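Local coordinates for protein oxidized polyvinyl alcohol hydrolase (PDB 3WLA) that hydrolyses beta-diketones such as 4,6-nonanedione and cleaves oxidized polyvinyl alcohol in the second step of polyvinyl alcohol degradation, at residues N112-G117 with G165-R170; S186-S191 with S255-T260. One frame throughout, in Å; residues are numbered along the deposited sequence.

Overall arrangement
The chain first lays down strands of the mixed central sheet of an alpha/beta-hydrolase. The long loop after strand 81-85 then brings 112-117 up to helix 163-174. Contact 1 closes there, across 47 intervening residues that include helix 133-145 and strand 155-161. Strand 181-185 leads straight into 186-191. Contact 2 closes when this loop meets the end of strand 253-256 and the start of helix 257-269. The two contacts follow in series, neither nested nor crossed, with centres about 12 Å apart. They touch directly: Asp116 OD1 lies 2.7 Å from Tyr190 OH, and Thr166 OG1 lies 2.8 Å from Glu188 N, both probable hydrogen bonds.

Contact 1 (N112-G117 with G165-R170); sequences NPWNDG and GTMTNR
Met167 has CG anti to its backbone N (chi1 -178°) and bends further out, which lays its side chain against Trp114 at about a right angle. Asp116 has CG between its backbone N and carbonyl carbon (chi1 58°), and this sets the carboxylate beside Thr166. Met167 CG sits over one face of the indole, toward the rim. Its CB makes an off-centre CH-pi contact, 4.3 Å from the centroid of the five-membered ring. SD lies 3.6 Å from Trp114 CB and, 5.0 Å from the five-membered ring centroid, makes an oblique Met-aromatic contact. Trp114 NE1 is tied to Val54 O. Helix 163-174 follows the probable nucleophile elbow of the alpha/beta-hydrolase fold, which carries Ser162, so the loop packs on the helix directly behind that turn. Asn115 is the centre of an inverse gamma turn. Its carbonyl O is 3.3 Å from Arg170 CD. The extended arginine runs past the turn, and NH1 comes 3.8 Å from Gly117 CA. Its guanidinium bonds to Ala131 O, Asp130 O and Tyr127 O. The methyl CG2 of Thr166 presses on Asp116 CG at 3.3 Å. One water joins Asp116 OD2 and Thr166 OG1, which also bonds to Glu188 N. Asp116 OD1 bonds to Tyr190 OH. With an alanine at this position, Tyr190 OH and the water would probably lose their carboxylate mate, and a gap would open beside the threonine methyl.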
loop_
_atom_site.group_PDB
_atom_site.type_symbol
_atom_site.label_atom_id
_atom_site.label_comp_id
_atom_site.label_asym_id
_atom_site.label_seq_id
_atom_site.Cartn_x
_atom_site.Cartn_y
_atom_site.Cartn_z
ATOM N N ASN A 112 3.429 -6.062 13.356
ATOM C CA ASN A 112 4.420 -5.072 13.641
ATOM C C ASN A 112 5.068 -4.248 12.495
ATOM O O ASN A 112 5.401 -3.100 12.703
ATOM C CB ASN A 112 5.545 -5.713 14.475
ATOM C CG ASN A 112 6.314 -4.686 15.309
ATOM O OD1 ASN A 112 5.737 -3.730 15.780
ATOM N ND2 ASN A 112 7.589 -4.903 15.510
ATOM N N PRO A 113 5.277 -4.817 11.307
ATOM C CA PRO A 113 5.929 -3.940 10.299
ATOM C C PRO A 113 5.380 -2.535 10.035
ATOM O O PRO A 113 6.150 -1.554 9.951
ATOM C CB PRO A 113 5.918 -4.791 9.032
ATOM C CG PRO A 113 5.959 -6.209 9.550
ATOM C CD PRO A 113 4.982 -6.143 10.749
ATOM N N TRP A 114 4.061 -2.446 9.887
ATOM C CA TRP A 114 3.424 -1.163 9.605
ATOM C C TRP A 114 2.186 -1.086 10.446
ATOM O O TRP A 114 1.562 -2.119 10.701
ATOM C CB TRP A 114 2.983 -1.026 8.119
ATOM C CG TRP A 114 4.132 -0.948 7.114
ATOM C CD1 TRP A 114 4.540 -1.925 6.235
ATOM C CD2 TRP A 114 4.989 0.170 6.893
ATOM N NE1 TRP A 114 5.591 -1.473 5.490
ATOM C CE2 TRP A 114 5.894 -0.191 5.855
ATOM C CE3 TRP A 114 5.088 1.451 7.467
ATOM C CZ2 TRP A 114 6.896 0.693 5.366
ATOM C CZ3 TRP A 114 6.094 2.337 6.984
ATOM C CH2 TRP A 114 6.987 1.940 5.936
ATOM N N ASN A 115 1.846 0.144 10.866
ATOM C CA ASN A 115 0.655 0.400 11.676
ATOM C C ASN A 115 -0.472 0.316 10.627
ATOM O O ASN A 115 -1.054 1.343 10.241
ATOM C CB ASN A 115 0.688 1.819 12.239
ATOM C CG ASN A 115 1.758 2.023 13.331
ATOM O OD1 ASN A 115 2.067 3.160 13.686
ATOM N ND2 ASN A 115 2.288 0.934 13.888
ATOM N N ASP A 116 -0.750 -0.906 10.166
ATOM C CA ASP A 116 -1.725 -1.095 9.106
ATOM C C ASP A 116 -3.112 -1.607 9.420
ATOM O O ASP A 116 -3.907 -1.754 8.523
ATOM C CB ASP A 116 -1.122 -1.968 7.994
ATOM C CG ASP A 116 -0.659 -3.344 8.502
ATOM O OD1 ASP A 116 -1.258 -3.875 9.481
ATOM O OD2 ASP A 116 0.303 -3.904 7.906
ATOM N N GLY A 117 -3.428 -1.857 10.682
ATOM C CA GLY A 117 -4.760 -2.371 10.970
ATOM C C GLY A 117 -4.949 -2.517 12.463
ATOM O O GLY A 117 -4.119 -3.113 13.166
ATOM N N GLY A 165 1.439 -3.600 1.383
ATOM C CA GLY A 165 0.206 -3.448 0.592
ATOM C C GLY A 165 -0.934 -3.185 1.574
ATOM O O GLY A 165 -1.840 -2.409 1.297
ATOM N N THR A 166 -0.850 -3.805 2.752
ATOM C CA THR A 166 -1.858 -3.610 3.821
ATOM C C THR A 166 -1.864 -2.128 4.251
ATOM O O THR A 166 -2.924 -1.477 4.390
ATOM C CB THR A 166 -1.545 -4.440 5.069
ATOM O OG1 THR A 166 -1.426 -5.835 4.712
ATOM C CG2 THR A 166 -2.715 -4.283 6.106
ATOM N N MET A 167 -0.649 -1.616 4.474
ATOM C CA MET A 167 -0.438 -0.217 4.846
ATOM C C MET A 167 -0.932 0.677 3.720
ATOM O O MET A 167 -1.495 1.748 4.003
ATOM C CB MET A 167 1.053 0.052 5.092
ATOM C CG MET A 167 1.344 1.493 5.535
ATOM S SD MET A 167 0.740 1.609 7.227
ATOM C CE MET A 167 -0.227 3.065 7.152
ATOM N N THR A 168 -0.743 0.274 2.456
ATOM C CA THR A 168 -1.257 1.071 1.342
ATOM C C THR A 168 -2.810 1.147 1.463
ATOM O O THR A 168 -3.403 2.238 1.368
ATOM C CB THR A 168 -0.859 0.459 -0.037
ATOM O OG1 THR A 168 0.595 0.509 -0.186
ATOM C CG2 THR A 168 -1.512 1.274 -1.206
ATOM N N ASN A 169 -3.465 -0.024 1.629
ATOM C CA ASN A 169 -4.931 -0.047 1.799
ATOM C C ASN A 169 -5.307 0.889 2.946
ATOM O O ASN A 169 -6.250 1.676 2.820
ATOM C CB ASN A 169 -5.476 -1.442 2.200
ATOM C CG ASN A 169 -5.570 -2.428 1.036
ATOM O OD1 ASN A 169 -5.696 -2.049 -0.125
ATOM N ND2 ASN A 169 -5.540 -3.716 1.361
ATOM N N ARG A 170 -4.621 0.792 4.091
ATOM C CA ARG A 170 -5.037 1.681 5.201
ATOM C C ARG A 170 -4.914 3.188 4.845
ATOM O O ARG A 170 -5.814 4.012 5.123
ATOM C CB ARG A 170 -4.258 1.409 6.496
ATOM C CG ARG A 170 -4.815 2.270 7.677
ATOM C CD ARG A 170 -4.036 2.034 8.978
ATOM N NE ARG A 170 -4.654 2.664 10.165
ATOM C CZ ARG A 170 -5.712 2.167 10.796
ATOM N NH1 ARG A 170 -6.287 1.043 10.351
ATOM N NH2 ARG A 170 -6.188 2.787 11.893
HETATM O O HOH W 1 -0.099 -6.670 7.103
#

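Contact 2 (S186-S191 with S255-T260); sequences SGEWYS and SDYRPT
Two hydroxyls of 255-260 donate to the loop 186-191. Ser255 OG donates to the anti lone pair of Glu188 OE2 at 2.8 Å. Thr260 OG1 donates to Gly187 O, also at 2.8 Å, with a C=O...donor angle of 152° and a tilt of 23° from the carbonyl plane. Glu188 folds back on its own chain. OE1 accepts from Tyr190 N at 2.9 Å, nearly along the C-O bond, and from Trp189 N on the anti side, out of the carboxylate plane. These backbone bonds and the serine together hold the carboxylate group in place from both oxygens. One water donates to both Gly187 O and Thr260 O. Another donates to Glu188 OE2 and accepts from Asp256 N.

Asp256 is the N-cap of helix 257-269, and its OD1 accepts from Arg258 N. The Thr260 OG1 bond to Gly187 O and the water shared by Gly187 O and Thr260 O fasten the loop after strand 181-185 to the first turn of this helix. The contact borders the active site of the alpha/beta-hydrolase fold. The Tyr257 side chain is about 4 Å from that of Ser162, assigned to the charge relay by similarity, and its ring stacks with His285. Ser186 OG bonds to Asp243. Ser162, His285 and Asp243 have a geometry consistent with a Ser-His-Asp triad.

Ser186 CB lies over one face of the Tyr257 ring, 4.0 Å from CG. Ser186 O comes 3.1 Å from Tyr257 CE1. Gly187 O and Glu188 N approach the ring edge near its plane. Thr260 has OG1 between its backbone N and carbonyl carbon (chi1 70°), which points the hydroxyl at Gly187 and leaves CG2 against Glu188 OE1 at 3.4 Å. Trp189 contributes CB, 3.9 Å from Thr260 O.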
loop_
_atom_site.group_PDB
_atom_site.type_symbol
_atom_site.label_atom_id
_atom_site.label_comp_id
_atom_site.label_asym_id
_atom_site.label_seq_id
_atom_site.Cartn_x
_atom_site.Cartn_y
_atom_site.Cartn_z
ATOM N N SER A 186 -0.921 -7.735 -2.774
ATOM C CA SER A 186 -1.147 -8.765 -1.768
ATOM C C SER A 186 -1.157 -8.220 -0.345
ATOM O O SER A 186 -0.354 -8.611 0.503
ATOM C CB SER A 186 -0.106 -9.867 -1.862
ATOM O OG SER A 186 0.037 -10.318 -3.190
ATOM N N GLY A 187 -2.088 -7.298 -0.098
ATOM C CA GLY A 187 -2.234 -6.718 1.189
ATOM C C GLY A 187 -3.347 -7.361 1.950
ATOM O O GLY A 187 -4.240 -7.964 1.367
ATOM N N GLU A 188 -3.289 -7.270 3.265
ATOM C CA GLU A 188 -4.353 -7.833 4.077
ATOM C C GLU A 188 -5.535 -6.863 4.114
ATOM O O GLU A 188 -5.393 -5.688 3.808
ATOM C CB GLU A 188 -3.889 -8.038 5.494
ATOM C CG GLU A 188 -3.621 -9.502 5.906
ATOM C CD GLU A 188 -4.902 -10.358 6.100
ATOM O OE1 GLU A 188 -6.050 -9.799 6.114
ATOM O OE2 GLU A 188 -4.733 -11.595 6.224
ATOM N N TRP A 189 -6.683 -7.366 4.524
ATOM C CA TRP A 189 -7.884 -6.526 4.677
ATOM C C TRP A 189 -8.386 -6.671 6.125
ATOM O O TRP A 189 -9.185 -5.820 6.649
ATOM C CB TRP A 189 -8.981 -6.965 3.674
ATOM C CG TRP A 189 -10.152 -6.007 3.623
ATOM C CD1 TRP A 189 -11.422 -6.212 4.130
ATOM C CD2 TRP A 189 -10.169 -4.746 2.985
ATOM N NE1 TRP A 189 -12.222 -5.132 3.817
ATOM C CE2 TRP A 189 -11.475 -4.222 3.114
ATOM C CE3 TRP A 189 -9.203 -4.001 2.293
ATOM C CZ2 TRP A 189 -11.836 -2.986 2.580
ATOM C CZ3 TRP A 189 -9.563 -2.767 1.748
ATOM C CH2 TRP A 189 -10.864 -2.272 1.897
ATOM N N TYR A 190 -7.865 -7.706 6.798
ATOM C CA TYR A 190 -8.254 -8.073 8.158
ATOM C C TYR A 190 -9.784 -8.057 8.193
ATOM O O TYR A 190 -10.395 -7.320 8.940
ATOM C CB TYR A 190 -7.712 -7.074 9.181
ATOM C CG TYR A 190 -6.218 -6.921 9.146
ATOM C CD1 TYR A 190 -5.371 -8.031 9.231
ATOM C CD2 TYR A 190 -5.628 -5.635 9.069
ATOM C CE1 TYR A 190 -3.966 -7.863 9.241
ATOM C CE2 TYR A 190 -4.238 -5.470 9.084
ATOM C CZ TYR A 190 -3.422 -6.577 9.175
ATOM O OH TYR A 190 -2.068 -6.390 9.271
ATOM N N SER A 191 -10.411 -8.849 7.340
ATOM C CA SER A 191 -11.864 -8.847 7.306
ATOM C C SER A 191 -12.514 -9.156 8.618
ATOM O O SER A 191 -12.030 -9.979 9.392
ATOM C CB SER A 191 -12.371 -9.811 6.258
ATOM O OG SER A 191 -11.686 -9.563 5.066
ATOM N N SER A 255 -2.426 -15.868 6.598
ATOM C CA SER A 255 -3.050 -14.912 5.685
ATOM C C SER A 255 -3.166 -15.587 4.318
ATOM O O SER A 255 -2.211 -16.230 3.846
ATOM C CB SER A 255 -2.216 -13.653 5.472
ATOM O OG SER A 255 -2.259 -12.829 6.604
ATOM N N ASP A 256 -4.331 -15.452 3.697
ATOM C CA ASP A 256 -4.550 -15.987 2.366
ATOM C C ASP A 256 -4.984 -14.752 1.579
ATOM O O ASP A 256 -6.029 -14.171 1.855
ATOM C CB ASP A 256 -5.669 -17.006 2.435
ATOM C CG ASP A 256 -6.064 -17.546 1.068
ATOM O OD1 ASP A 256 -5.765 -16.974 0.011
ATOM O OD2 ASP A 256 -6.728 -18.571 1.078
ATOM N N TYR A 257 -4.203 -14.332 0.616
ATOM C CA TYR A 257 -4.551 -13.137 -0.088
ATOM C C TYR A 257 -5.634 -13.250 -1.132
ATOM O O TYR A 257 -5.881 -12.302 -1.829
ATOM C CB TYR A 257 -3.315 -12.500 -0.690
ATOM C CG TYR A 257 -2.355 -12.177 0.448
ATOM C CD1 TYR A 257 -2.473 -10.986 1.167
ATOM C CD2 TYR A 257 -1.437 -13.155 0.893
ATOM C CE1 TYR A 257 -1.688 -10.772 2.339
ATOM C CE2 TYR A 257 -0.657 -12.957 2.040
ATOM C CZ TYR A 257 -0.790 -11.762 2.749
ATOM O OH TYR A 257 0.006 -11.579 3.849
ATOM N N ARG A 258 -6.286 -14.397 -1.230
ATOM C CA ARG A 258 -7.374 -14.492 -2.219
ATOM C C ARG A 258 -8.552 -13.715 -1.620
ATOM O O ARG A 258 -9.042 -12.745 -2.204
ATOM C CB ARG A 258 -7.733 -15.971 -2.465
ATOM C CG ARG A 258 -8.871 -16.240 -3.471
ATOM C CD ARG A 258 -9.317 -17.689 -3.221
ATOM N NE ARG A 258 -8.219 -18.597 -3.556
ATOM C CZ ARG A 258 -7.930 -18.915 -4.808
ATOM N NH1 ARG A 258 -8.678 -18.421 -5.795
ATOM N NH2 ARG A 258 -6.856 -19.631 -5.099
ATOM N N PRO A 259 -8.981 -14.087 -0.419
ATOM C CA PRO A 259 -10.109 -13.321 0.103
ATOM C C PRO A 259 -9.775 -11.862 0.390
ATOM O O PRO A 259 -10.661 -10.978 0.302
ATOM C CB PRO A 259 -10.497 -14.067 1.369
ATOM C CG PRO A 259 -9.213 -14.811 1.763
ATOM C CD PRO A 259 -8.704 -15.268 0.420
ATOM N N THR A 260 -8.512 -11.582 0.741
ATOM C CA THR A 260 -8.214 -10.196 1.042
ATOM C C THR A 260 -8.178 -9.299 -0.160
ATOM O O THR A 260 -8.562 -8.134 -0.043
ATOM C CB THR A 260 -6.873 -10.004 1.790
ATOM O OG1 THR A 260 -5.799 -10.280 0.895
ATOM C CG2 THR A 260 -6.811 -10.912 2.971
HETATM O O HOH W 2 -6.159 -6.328 -0.144
HETATM O O HOH W 3 -6.309 -13.775 5.031
#